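Local coordinates for CrtC domain-containing protein (Fusarium vanettenii 77-13-4, PDB 7A0Q) that probably acts as a kievitone hydratase, a lyase of the lipocalin-like CrtC family that adds water to the antifungal isoflavonoid kievitone, at residues A77-F88 and V118-K126; A40-S48 and A157-T165. One frame throughout, in Å; residues are numbered along the deposited sequence. Where two conformers were deposited one is given.

Interaction 1: A77-F88 and V118-K126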
ATOM      1  N   ALA A  77      -4.901   5.580   3.286  1.00 16.02           N
ATOM      2  CA  ALA A  77      -4.601   6.128   4.603  1.00 13.81           C
ATOM      3  C   ALA A  77      -3.197   5.694   4.993  1.00 15.63           C
ATOM      4  O   ALA A  77      -2.832   4.533   4.790  1.00 16.75           O
ATOM      5  CB  ALA A  77      -5.591   5.647   5.663  1.00 16.21           C
ATOM      6  N   HIS A  78      -2.415   6.612   5.567  1.00 15.43           N
ATOM      7  CA  HIS A  78      -1.033   6.281   5.899  1.00 14.95           C
ATOM      8  C   HIS A  78      -0.558   7.112   7.082  1.00 15.35           C
ATOM      9  O   HIS A  78      -0.646   8.343   7.037  1.00 16.26           O
ATOM     10  CB  HIS A  78      -0.135   6.537   4.690  1.00 15.60           C
ATOM     11  CG  HIS A  78       1.317   6.306   4.959  1.00 15.72           C
ATOM     12  ND1 HIS A  78       2.300   7.148   4.488  1.00 17.71           N
ATOM     13  CD2 HIS A  78       1.954   5.333   5.656  1.00 15.36           C
ATOM     14  CE1 HIS A  78       3.483   6.697   4.871  1.00 19.93           C
ATOM     15  NE2 HIS A  78       3.300   5.602   5.591  1.00 17.62           N
ATOM     16  N   TYR A  79      -0.039   6.447   8.117  1.00 15.23           N
ATOM     17  CA  TYR A  79       0.620   7.113   9.239  1.00 15.39           C
ATOM     18  C   TYR A  79       2.084   6.705   9.274  1.00 15.70           C
ATOM     19  O   TYR A  79       2.398   5.516   9.198  1.00 15.33           O
ATOM     20  CB  TYR A  79      -0.036   6.757  10.577  1.00 15.82           C
ATOM     21  CG  TYR A  79       0.567   7.470  11.775  1.00 16.10           C
ATOM     22  CD1 TYR A  79       1.712   6.985  12.404  1.00 17.30           C
ATOM     23  CD2 TYR A  79      -0.027   8.620  12.285  1.00 16.41           C
ATOM     24  CE1 TYR A  79       2.257   7.636  13.515  1.00 18.43           C
ATOM     25  CE2 TYR A  79       0.511   9.274  13.391  1.00 16.30           C
ATOM     26  CZ  TYR A  79       1.651   8.781  13.992  1.00 18.85           C
ATOM     27  OH  TYR A  79       2.167   9.433  15.093  1.00 18.64           O
ATOM     28  N   LEU A  80       2.972   7.685   9.416  1.00 16.23           N
ATOM     29  CA  LEU A  80       4.404   7.422   9.505  1.00 15.33           C
ATOM     30  C   LEU A  80       4.950   8.015  10.795  1.00 19.00           C
ATOM     31  O   LEU A  80       4.749   9.204  11.073  1.00 18.98           O
ATOM     32  CB  LEU A  80       5.150   8.008   8.299  1.00 17.52           C
ATOM     33  CG  LEU A  80       6.660   7.740   8.322  1.00 17.88           C
ATOM     34  CD1 LEU A  80       6.953   6.263   8.111  1.00 20.72           C
ATOM     35  CD2 LEU A  80       7.392   8.572   7.283  1.00 23.11           C
ATOM     36  N   ASP A  81       5.640   7.190  11.580  1.00 17.35           N
ATOM     37  CA  ASP A  81       6.426   7.686  12.700  1.00 19.38           C
ATOM     38  C   ASP A  81       7.871   7.866  12.257  1.00 24.41           C
ATOM     39  O   ASP A  81       8.444   6.976  11.626  1.00 23.75           O
ATOM     40  CB  ASP A  81       6.370   6.750  13.904  1.00 18.90           C
ATOM     41  CG  ASP A  81       7.219   7.267  15.048  1.00 24.36           C
ATOM     42  OD1 ASP A  81       6.834   8.303  15.631  1.00 23.11           O
ATOM     43  OD2 ASP A  81       8.284   6.674  15.330  1.00 27.43           O
ATOM     44  N   ASN A  82       8.453   9.014  12.593  1.00 21.76           N
ATOM     45  CA  ASN A  82       9.811   9.369  12.197  1.00 27.32           C
ATOM     46  C   ASN A  82      10.433  10.156  13.341  1.00 26.70           C
ATOM     47  O   ASN A  82       9.707  10.803  14.103  1.00 29.56           O
ATOM     48  CB  ASN A  82       9.789  10.190  10.894  1.00 31.72           C
ATOM     49  CG  ASN A  82      11.147  10.729  10.502  1.00 36.18           C
ATOM     50  OD1 ASN A  82      11.558  11.799  10.953  1.00 42.39           O
ATOM     51  ND2 ASN A  82      11.846   9.997   9.648  1.00 34.34           N
ATOM     52  N   PRO A  83      11.758  10.094  13.517  1.00 33.42           N
ATOM     53  CA  PRO A  83      12.368  10.814  14.650  1.00 32.36           C
ATOM     54  C   PRO A  83      12.159  12.320  14.614  1.00 29.76           C
ATOM     55  O   PRO A  83      12.126  12.956  15.677  1.00 36.62           O
ATOM     56  CB  PRO A  83      13.853  10.446  14.530  1.00 33.21           C
ATOM     57  CG  PRO A  83      13.848   9.125  13.850  1.00 39.32           C
ATOM     58  CD  PRO A  83      12.717   9.185  12.865  1.00 30.09           C
ATOM     59  N   VAL A  84      12.003  12.911  13.433  1.00 29.91           N
ATOM     60  CA  VAL A  84      11.858  14.361  13.319  1.00 32.19           C
ATOM     61  C   VAL A  84      10.405  14.794  13.457  1.00 35.65           C
ATOM     62  O   VAL A  84      10.115  15.831  14.056  1.00 32.03           O
ATOM     63  CB  VAL A  84      12.463  14.838  11.985  1.00 31.56           C
ATOM     64  CG1 VAL A  84      12.410  16.358  11.884  1.00 35.27           C
ATOM     65  CG2 VAL A  84      13.894  14.327  11.848  1.00 37.53           C
ATOM     66  N   TYR A  85       9.478  14.022  12.901  1.00 26.78           N
ATOM     67  CA  TYR A  85       8.066  14.378  12.920  1.00 25.33           C
ATOM     68  C   TYR A  85       7.265  13.113  12.662  1.00 24.91           C
ATOM     69  O   TYR A  85       7.812  12.069  12.306  1.00 26.62           O
ATOM     70  CB  TYR A  85       7.737  15.457  11.874  1.00 24.58           C
ATOM     71  CG  TYR A  85       8.240  15.159  10.468  1.00 27.27           C
ATOM     72  CD1 TYR A  85       7.725  14.097   9.728  1.00 27.46           C
ATOM     73  CD2 TYR A  85       9.221  15.945   9.876  1.00 30.78           C
ATOM     74  CE1 TYR A  85       8.174  13.823   8.448  1.00 25.37           C
ATOM     75  CE2 TYR A  85       9.682  15.677   8.595  1.00 28.75           C
ATOM     76  CZ  TYR A  85       9.158  14.611   7.887  1.00 25.89           C
ATOM     77  OH  TYR A  85       9.605  14.332   6.615  1.00 29.28           O
ATOM     78  N   THR A  86       5.957  13.220  12.847  1.00 21.55           N
ATOM     79  CA  THR A  86       5.026  12.205  12.386  1.00 21.60           C
ATOM     80  C   THR A  86       4.161  12.817  11.301  1.00 20.33           C
ATOM     81  O   THR A  86       4.102  14.036  11.142  1.00 19.52           O
ATOM     82  CB  THR A  86       4.130  11.702  13.522  1.00 19.46           C
ATOM     83  OG1 THR A  86       3.251  12.766  13.913  1.00 23.01           O
ATOM     84  CG2 THR A  86       4.946  11.277  14.715  1.00 24.45           C
ATOM     85  N   TYR A  87       3.449  11.970  10.565  1.00 18.86           N
ATOM     86  CA  TYR A  87       2.408  12.517   9.716  1.00 17.55           C
ATOM     87  C   TYR A  87       1.340  11.474   9.462  1.00 18.50           C
ATOM     88  O   TYR A  87       1.556  10.269   9.612  1.00 17.10           O
ATOM     89  CB  TYR A  87       2.946  13.073   8.389  1.00 16.85           C
ATOM     90  CG  TYR A  87       3.616  12.122   7.411  1.00 17.47           C
ATOM     91  CD1 TYR A  87       2.896  11.150   6.721  1.00 17.56           C
ATOM     92  CD2 TYR A  87       4.959  12.269   7.105  1.00 16.10           C
ATOM     93  CE1 TYR A  87       3.523  10.317   5.792  1.00 17.31           C
ATOM     94  CE2 TYR A  87       5.589  11.446   6.169  1.00 17.15           C
ATOM     95  CZ  TYR A  87       4.865  10.470   5.521  1.00 20.85           C
ATOM     96  OH  TYR A  87       5.475   9.653   4.592  1.00 19.05           O
ATOM     97  N   PHE A  88       0.158  11.977   9.137  1.00 17.48           N
ATOM     98  CA  PHE A  88      -0.909  11.186   8.556  1.00 15.23           C
ATOM     99  C   PHE A  88      -1.249  11.797   7.212  1.00 18.32           C
ATOM    100  O   PHE A  88      -1.322  13.024   7.081  1.00 20.44           O
ATOM    101  CB  PHE A  88      -2.153  11.167   9.457  1.00 16.00           C
ATOM    102  CG  PHE A  88      -3.278  10.303   8.931  1.00 17.07           C
ATOM    103  CD1 PHE A  88      -3.270   8.923   9.130  1.00 18.20           C
ATOM    104  CD2 PHE A  88      -4.348  10.875   8.247  1.00 18.06           C
ATOM    105  CE1 PHE A  88      -4.319   8.128   8.648  1.00 19.68           C
ATOM    106  CE2 PHE A  88      -5.398  10.093   7.765  1.00 20.75           C
ATOM    107  CZ  PHE A  88      -5.384   8.712   7.968  1.00 18.22           C
ATOM    108  N   VAL A 118      -2.637   5.265  16.251  1.00 15.69           N
ATOM    109  CA  VAL A 118      -1.772   6.324  15.740  1.00 15.80           C
ATOM    110  C   VAL A 118      -2.649   7.382  15.087  1.00 17.26           C
ATOM    111  O   VAL A 118      -3.620   7.063  14.384  1.00 17.36           O
ATOM    112  CB  VAL A 118      -0.707   5.799  14.752  1.00 16.82           C
ATOM    113  CG1 VAL A 118       0.330   4.893  15.477  1.00 15.44           C
ATOM    114  CG2 VAL A 118      -1.358   5.082  13.574  1.00 15.75           C
ATOM    115  N   SER A 119      -2.318   8.648  15.324  1.00 18.09           N
ATOM    116  CA  SER A 119      -3.170   9.708  14.812  1.00 16.43           C
ATOM    117  C   SER A 119      -2.411  11.021  14.723  1.00 19.47           C
ATOM    118  O   SER A 119      -1.430  11.251  15.436  1.00 19.15           O
ATOM    119  CB  SER A 119      -4.404   9.888  15.700  1.00 21.01           C
ATOM    120  OG  SER A 119      -4.009  10.263  17.010  1.00 21.75           O
ATOM    121  N   VAL A 120      -2.887  11.881  13.829  1.00 18.70           N
ATOM    122  CA  VAL A 120      -2.570  13.306  13.841  1.00 21.08           C
ATOM    123  C   VAL A 120      -3.919  14.010  13.807  1.00 20.85           C
ATOM    124  O   VAL A 120      -4.648  13.905  12.811  1.00 22.39           O
ATOM    125  CB  VAL A 120      -1.684  13.741  12.662  1.00 20.12           C
ATOM    126  CG1 VAL A 120      -1.424  15.251  12.725  1.00 22.70           C
ATOM    127  CG2 VAL A 120      -0.351  12.970  12.656  1.00 20.79           C
ATOM    128  N   GLY A 121      -4.264  14.697  14.891  1.00 23.15           N
ATOM    129  CA  GLY A 121      -5.603  15.247  14.943  1.00 22.85           C
ATOM    130  C   GLY A 121      -6.638  14.137  14.991  1.00 18.76           C
ATOM    131  O   GLY A 121      -6.413  13.063  15.554  1.00 24.10           O
ATOM    132  N   ASN A 122      -7.793  14.400  14.383  1.00 20.83           N
ATOM    133  CA  ASN A 122      -8.885  13.427  14.334  1.00 22.12           C
ATOM    134  C   ASN A 122      -8.794  12.530  13.110  1.00 19.58           C
ATOM    135  O   ASN A 122      -9.797  12.241  12.456  1.00 21.65           O
ATOM    136  CB  ASN A 122     -10.228  14.151  14.374  1.00 27.86           C
ATOM    137  CG  ASN A 122     -11.350  13.280  14.918  1.00 37.56           C
ATOM    138  OD1 ASN A 122     -11.116  12.180  15.432  1.00 41.77           O
ATOM    139  ND2 ASN A 122     -12.581  13.768  14.804  1.00 41.41           N
ATOM    140  N   ASN A 123      -7.580  12.096  12.772  1.00 20.04           N
ATOM    141  CA  ASN A 123      -7.297  11.262  11.617  1.00 18.18           C
ATOM    142  C   ASN A 123      -6.275  10.230  12.052  1.00 18.30           C
ATOM    143  O   ASN A 123      -5.344  10.567  12.782  1.00 19.13           O
ATOM    144  CB  ASN A 123      -6.708  12.076  10.453  1.00 18.66           C
ATOM    145  CG  ASN A 123      -7.350  13.442  10.300  1.00 21.45           C
ATOM    146  OD1 ASN A 123      -8.450  13.559   9.773  1.00 20.62           O
ATOM    147  ND2 ASN A 123      -6.648  14.486  10.736  1.00 22.08           N
ATOM    148  N   GLY A 124      -6.423   8.984  11.616  1.00 16.88           N
ATOM    149  CA  GLY A 124      -5.403   8.010  11.964  1.00 15.24           C
ATOM    150  C   GLY A 124      -5.784   6.583  11.604  1.00 14.87           C
ATOM    151  O   GLY A 124      -6.673   6.338  10.778  1.00 15.08           O
ATOM    152  N   ILE A 125      -5.051   5.650  12.216  1.00 15.28           N
ATOM    153  CA  ILE A 125      -5.258   4.213  12.054  1.00 13.04           C
ATOM    154  C   ILE A 125      -5.240   3.597  13.443  1.00 16.83           C
ATOM    155  O   ILE A 125      -4.378   3.928  14.264  1.00 15.42           O
ATOM    156  CB  ILE A 125      -4.188   3.578  11.141  1.00 13.33           C
ATOM    157  CG1 ILE A 125      -4.319   4.126   9.709  1.00 13.24           C
ATOM    158  CG2 ILE A 125      -4.297   2.052  11.152  1.00 17.19           C
ATOM    159  CD1 ILE A 125      -3.164   3.743   8.784  1.00 15.42           C
ATOM    160  N   LYS A 126      -6.221   2.754  13.743  1.00 15.01           N
ATOM    161  CA  LYS A 126      -6.228   2.155  15.066  1.00 16.56           C
ATOM    162  C   LYS A 126      -6.778   0.743  14.998  1.00 16.69           C
ATOM    163  O   LYS A 126      -7.575   0.403  14.118  1.00 17.95           O
ATOM    164  CB  LYS A 126      -7.053   2.989  16.060  1.00 21.70           C
ATOM    165  CG  LYS A 126      -8.526   3.085  15.715  1.00 23.23           C
ATOM    166  CD  LYS A 126      -9.286   4.001  16.700  1.00 25.35           C
ATOM    167  CE  LYS A 126      -9.246   3.457  18.125  1.00 30.26           C
ATOM    168  NZ  LYS A 126     -10.204   4.182  19.030  1.00 36.25           N
TER
HETATM  169  O   HOH W   1       0.099   8.861  16.928  1.00 18.52           O
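Tyr79 and Phe88 lie against the hairpin 118-126 where two antiparallel β-hairpins of the CrtC N-terminal lipocalin-like domain face each other nearly at right angles; strands 77-81 and 123-126 cross at -85°. No direct hydrogen bond joins the two segments, so side-chain packing does most of the work. The tight part surrounds the two rings. Val118 sits squarely over one face of Tyr79, its CB 3.5 Å from the ring centroid, while Ser119 O approaches the ring's edge, 3.4 Å from Tyr79 CE2. Phe88 swings its CG anti to the backbone N (chi1 -177°), which lays the ring over the backbone at Asn123 and Gly124; Phe88 CE1 comes within 3.5 Å of Gly124 CA. Ile125 reaches the edge of the same ring with CG1, and its CD1 touches Ala77 CB more loosely, at 4.4 Å. Val120 CG2 packs among Phe88 N (3.7 Å), Tyr79 CE2 and Thr86 OG1; beyond it, at the exposed Gly121 and Asn122, contact ends. Thr86 and Ser119 form a magnesium site with Ser109. At the Tyr79 hydroxyl, also bonded to Thr110, a water bridges the segments: it lies 2.8 Å from Tyr79 OH and accepts from Ser119 N at 2.9 Å.

Interaction 2: A40-S48 and A157-T165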
ATOM      1  N   ALA A  40       2.932 -22.897   8.325  1.00 19.18           N
ATOM      2  CA  ALA A  40       3.996 -23.843   8.002  1.00 16.40           C
ATOM      3  C   ALA A  40       5.304 -23.141   7.655  1.00 14.31           C
ATOM      4  O   ALA A  40       6.383 -23.715   7.842  1.00 15.95           O
ATOM      5  CB  ALA A  40       3.569 -24.732   6.837  1.00 18.94           C
ATOM      6  N   ILE A  41       5.228 -21.930   7.115  1.00 15.89           N
ATOM      7  CA  ILE A  41       6.412 -21.149   6.775  1.00 14.77           C
ATOM      8  C   ILE A  41       6.796 -20.339   8.005  1.00 16.35           C
ATOM      9  O   ILE A  41       5.962 -19.566   8.505  1.00 15.54           O
ATOM     10  CB  ILE A  41       6.155 -20.235   5.572  1.00 14.89           C
ATOM     11  CG1 ILE A  41       5.945 -21.087   4.310  1.00 18.43           C
ATOM     12  CG2 ILE A  41       7.320 -19.266   5.399  1.00 14.68           C
ATOM     13  CD1 ILE A  41       5.309 -20.333   3.166  1.00 19.15           C
ATOM     14  N   PRO A  42       8.007 -20.496   8.536  1.00 14.01           N
ATOM     15  CA  PRO A  42       8.377 -19.869   9.818  1.00 14.46           C
ATOM     16  C   PRO A  42       8.804 -18.411   9.650  1.00 15.66           C
ATOM     17  O   PRO A  42       9.990 -18.037   9.678  1.00 14.14           O
ATOM     18  CB  PRO A  42       9.516 -20.768  10.311  1.00 14.92           C
ATOM     19  CG  PRO A  42      10.181 -21.249   9.053  1.00 15.59           C
ATOM     20  CD  PRO A  42       9.070 -21.382   8.017  1.00 14.57           C
ATOM     21  N   ILE A  43       7.808 -17.546   9.468  1.00 15.88           N
ATOM     22  CA  ILE A  43       8.086 -16.116   9.296  1.00 13.99           C
ATOM     23  C   ILE A  43       8.683 -15.538  10.578  1.00 13.03           C
ATOM     24  O   ILE A  43       8.577 -16.106  11.665  1.00 15.86           O
ATOM     25  CB  ILE A  43       6.827 -15.349   8.852  1.00 14.52           C
ATOM     26  CG1 ILE A  43       5.728 -15.444   9.907  1.00 14.60           C
ATOM     27  CG2 ILE A  43       6.325 -15.893   7.513  1.00 15.20           C
ATOM     28  CD1 ILE A  43       4.513 -14.600   9.592  1.00 20.31           C
ATOM     29  N   VAL A  44       9.359 -14.395  10.444  1.00 13.99           N
ATOM     30  CA  VAL A  44      10.237 -13.950  11.527  1.00 13.91           C
ATOM     31  C   VAL A  44       9.548 -13.074  12.570  1.00 15.91           C
ATOM     32  O   VAL A  44      10.226 -12.470  13.409  1.00 15.95           O
ATOM     33  CB  VAL A  44      11.471 -13.209  10.979  1.00 15.07           C
ATOM     34  CG1 VAL A  44      12.289 -14.139  10.087  1.00 17.35           C
ATOM     35  CG2 VAL A  44      11.074 -11.940  10.228  1.00 17.56           C
ATOM     36  N   TYR A  45       8.214 -13.013  12.554  1.00 14.10           N
ATOM     37  CA  TYR A  45       7.490 -12.293  13.602  1.00 15.90           C
ATOM     38  C   TYR A  45       6.066 -12.819  13.708  1.00 15.27           C
ATOM     39  O   TYR A  45       5.562 -13.516  12.821  1.00 15.18           O
ATOM     40  CB  TYR A  45       7.473 -10.776  13.344  1.00 16.76           C
ATOM     41  CG  TYR A  45       7.228 -10.391  11.911  1.00 16.48           C
ATOM     42  CD1 TYR A  45       5.987 -10.569  11.321  1.00 17.09           C
ATOM     43  CD2 TYR A  45       8.254  -9.862  11.131  1.00 17.95           C
ATOM     44  CE1 TYR A  45       5.760 -10.222   9.998  1.00 17.52           C
ATOM     45  CE2 TYR A  45       8.041  -9.515   9.826  1.00 18.06           C
ATOM     46  CZ  TYR A  45       6.802  -9.698   9.253  1.00 17.29           C
ATOM     47  OH  TYR A  45       6.579  -9.342   7.944  1.00 18.76           O
ATOM     48  N   GLY A  46       5.433 -12.483  14.831  1.00 15.78           N
ATOM     49  CA  GLY A  46       3.976 -12.585  14.951  1.00 14.88           C
ATOM     50  C   GLY A  46       3.346 -11.302  14.433  1.00 14.94           C
ATOM     51  O   GLY A  46       3.819 -10.205  14.715  1.00 16.66           O
ATOM     52  N   LEU A  47       2.277 -11.460  13.650  0.64 14.13           N
ATOM     53  CA  LEU A  47       1.600 -10.295  13.088  0.64 14.21           C
ATOM     54  C   LEU A  47       1.032  -9.406  14.185  0.64 14.94           C
ATOM     55  O   LEU A  47       1.230  -8.185  14.178  0.64 15.26           O
ATOM     56  CB  LEU A  47       0.491 -10.730  12.136  0.64 14.27           C
ATOM     57  CG  LEU A  47       0.943 -11.615  10.977  0.64 13.81           C
ATOM     58  CD1 LEU A  47      -0.152 -11.758   9.929  0.64 15.74           C
ATOM     59  CD2 LEU A  47       2.220 -11.054  10.338  0.64 17.98           C
ATOM     60  N   SER A  48       0.302 -10.009  15.130  1.00 15.00           N
ATOM     61  CA  SER A  48      -0.408  -9.222  16.135  1.00 14.65           C
ATOM     62  C   SER A  48       0.558  -8.378  16.953  1.00 16.46           C
ATOM     63  O   SER A  48       0.304  -7.194  17.217  1.00 16.04           O
ATOM     64  CB  SER A  48      -1.197 -10.161  17.058  1.00 16.83           C
ATOM     65  OG  SER A  48      -2.241 -10.828  16.366  1.00 18.76           O
ATOM     66  N   ALA A 157      -1.504 -13.526   4.463  1.00 14.44           N
ATOM     67  CA  ALA A 157      -0.492 -12.474   4.474  1.00 16.91           C
ATOM     68  C   ALA A 157       0.540 -12.661   3.367  1.00 13.59           C
ATOM     69  O   ALA A 157       0.880 -13.786   2.980  1.00 15.45           O
ATOM     70  CB  ALA A 157       0.238 -12.428   5.821  1.00 15.50           C
ATOM     71  N   VAL A 158       1.014 -11.526   2.845  1.00 13.24           N
ATOM     72  CA  VAL A 158       2.193 -11.453   1.981  1.00 13.06           C
ATOM     73  C   VAL A 158       3.367 -11.156   2.902  1.00 13.65           C
ATOM     74  O   VAL A 158       3.453 -10.064   3.469  1.00 15.91           O
ATOM     75  CB  VAL A 158       2.050 -10.349   0.921  1.00 13.50           C
ATOM     76  CG1 VAL A 158       3.321 -10.229   0.071  1.00 16.69           C
ATOM     77  CG2 VAL A 158       0.806 -10.575   0.051  1.00 16.51           C
ATOM     78  N   ALA A 159       4.260 -12.131   3.067  1.00 13.09           N
ATOM     79  CA  ALA A 159       5.429 -11.995   3.934  1.00 12.94           C
ATOM     80  C   ALA A 159       6.600 -11.587   3.043  1.00 12.30           C
ATOM     81  O   ALA A 159       7.262 -12.437   2.436  1.00 15.29           O
ATOM     82  CB  ALA A 159       5.706 -13.299   4.682  1.00 14.95           C
ATOM     83  N   ASN A 160       6.841 -10.275   2.956  1.00 13.87           N
ATOM     84  CA  ASN A 160       7.821  -9.763   2.000  1.00 13.38           C
ATOM     85  C   ASN A 160       9.176 -10.412   2.219  1.00 14.70           C
ATOM     86  O   ASN A 160       9.619 -10.593   3.355  1.00 13.51           O
ATOM     87  CB  ASN A 160       7.911  -8.248   2.131  1.00 12.31           C
ATOM     88  CG  ASN A 160       6.718  -7.568   1.500  1.00 14.61           C
ATOM     89  OD1 ASN A 160       6.707  -7.290   0.299  1.00 15.65           O
ATOM     90  ND2 ASN A 160       5.685  -7.331   2.296  1.00 13.15           N
ATOM     91  N   GLY A 161       9.835 -10.761   1.113  1.00 13.69           N
ATOM     92  CA  GLY A 161      11.118 -11.433   1.192  1.00 15.72           C
ATOM     93  C   GLY A 161      11.028 -12.915   1.445  1.00 15.30           C
ATOM     94  O   GLY A 161      12.072 -13.585   1.475  1.00 18.10           O
ATOM     95  N   GLY A 162       9.821 -13.438   1.647  1.00 15.04           N
ATOM     96  CA  GLY A 162       9.594 -14.849   1.879  1.00 16.82           C
ATOM     97  C   GLY A 162       9.239 -15.133   3.321  1.00 18.93           C
ATOM     98  O   GLY A 162       8.341 -15.936   3.592  1.00 20.36           O
ATOM     99  N   ALA A 163       9.932 -14.476   4.254  1.00 13.79           N
ATOM    100  CA  ALA A 163       9.707 -14.676   5.681  1.00 15.81           C
ATOM    101  C   ALA A 163       9.389 -13.379   6.410  1.00 16.19           C
ATOM    102  O   ALA A 163       9.290 -13.383   7.643  1.00 15.61           O
ATOM    103  CB  ALA A 163      10.921 -15.352   6.328  1.00 15.46           C
ATOM    104  N   GLY A 164       9.240 -12.271   5.690  1.00 13.49           N
ATOM    105  CA  GLY A 164       8.749 -11.034   6.267  1.00 12.80           C
ATOM    106  C   GLY A 164       9.781  -9.943   6.418  1.00 13.08           C
ATOM    107  O   GLY A 164       9.435  -8.865   6.914  1.00 13.25           O
ATOM    108  N   THR A 165      11.035 -10.181   6.008  1.00 13.65           N
ATOM    109  CA  THR A 165      12.099  -9.196   6.186  1.00 13.79           C
ATOM    110  C   THR A 165      13.022  -9.193   4.972  1.00 13.93           C
ATOM    111  O   THR A 165      13.192 -10.209   4.298  1.00 14.24           O
ATOM    112  CB  THR A 165      12.896  -9.474   7.479  1.00 14.96           C
ATOM    113  OG1 THR A 165      13.882  -8.451   7.687  1.00 14.29           O
ATOM    114  CG2 THR A 165      13.571 -10.855   7.428  1.00 14.86           C
TER
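Val44 and Tyr45 carry the polar part of this contact, each bonding to a carbonyl of the glycine-rich loop in 157-165. Val44 N donates to Ala163 O at 3.0 Å, in the carbonyl plane and fairly straight (N-H...O 159°). Tyr45 has CG between its backbone N and carbonyl carbon (chi1 42°), a turn that carries the ring back to the loop; its OH donates to a lone pair of Gly164 O at 3.1 Å, and that oxygen lies at the ring's edge, in plane. Ile43 aims CG2 anti to its carbonyl carbon, bringing that methyl to Ala159 CB at 3.9 Å, while its CB presses on Ala163 O at 3.4 Å. The two methyls of Val44 divide the work: CG1 meets Ala163 CB, and CG2 meets Thr165 CG2 at 3.9 Å, the two side chains crossing at about a right angle. Pro42 centres an inverse gamma turn that leads into Ile43. The coil ahead of strand 58-66 thus crosses the interruption of strand 158-168 in the lipocalin-like N-terminal domain, held there by the two hydrogen bonds, where the chain makes a type II β turn from Ala159 to Gly162.

How the interactions relate
Interaction 1 is a buried contact between two strand hairpins, whereas interaction 2 lies at the surface, where a coil ahead of strand 58-66 meets the interrupted strand 158-168. Their chemistry follows that difference. The first relies on aromatic faces and aliphatic side chains, with a bridging water at the magnesium end; the second adds two direct hydrogen bonds to loop carbonyls, among smaller apolar touches. Both reach the same antiparallel strand system of the N-terminal half, but at different strands: 72-81, 86-94, 117-120 and 123-127 against 158-168. The centres of interactions 1 and 2 are about 25 Å apart, and they do not touch. In sequence, both segments of interaction 1 fall between 40-48 and 157-165.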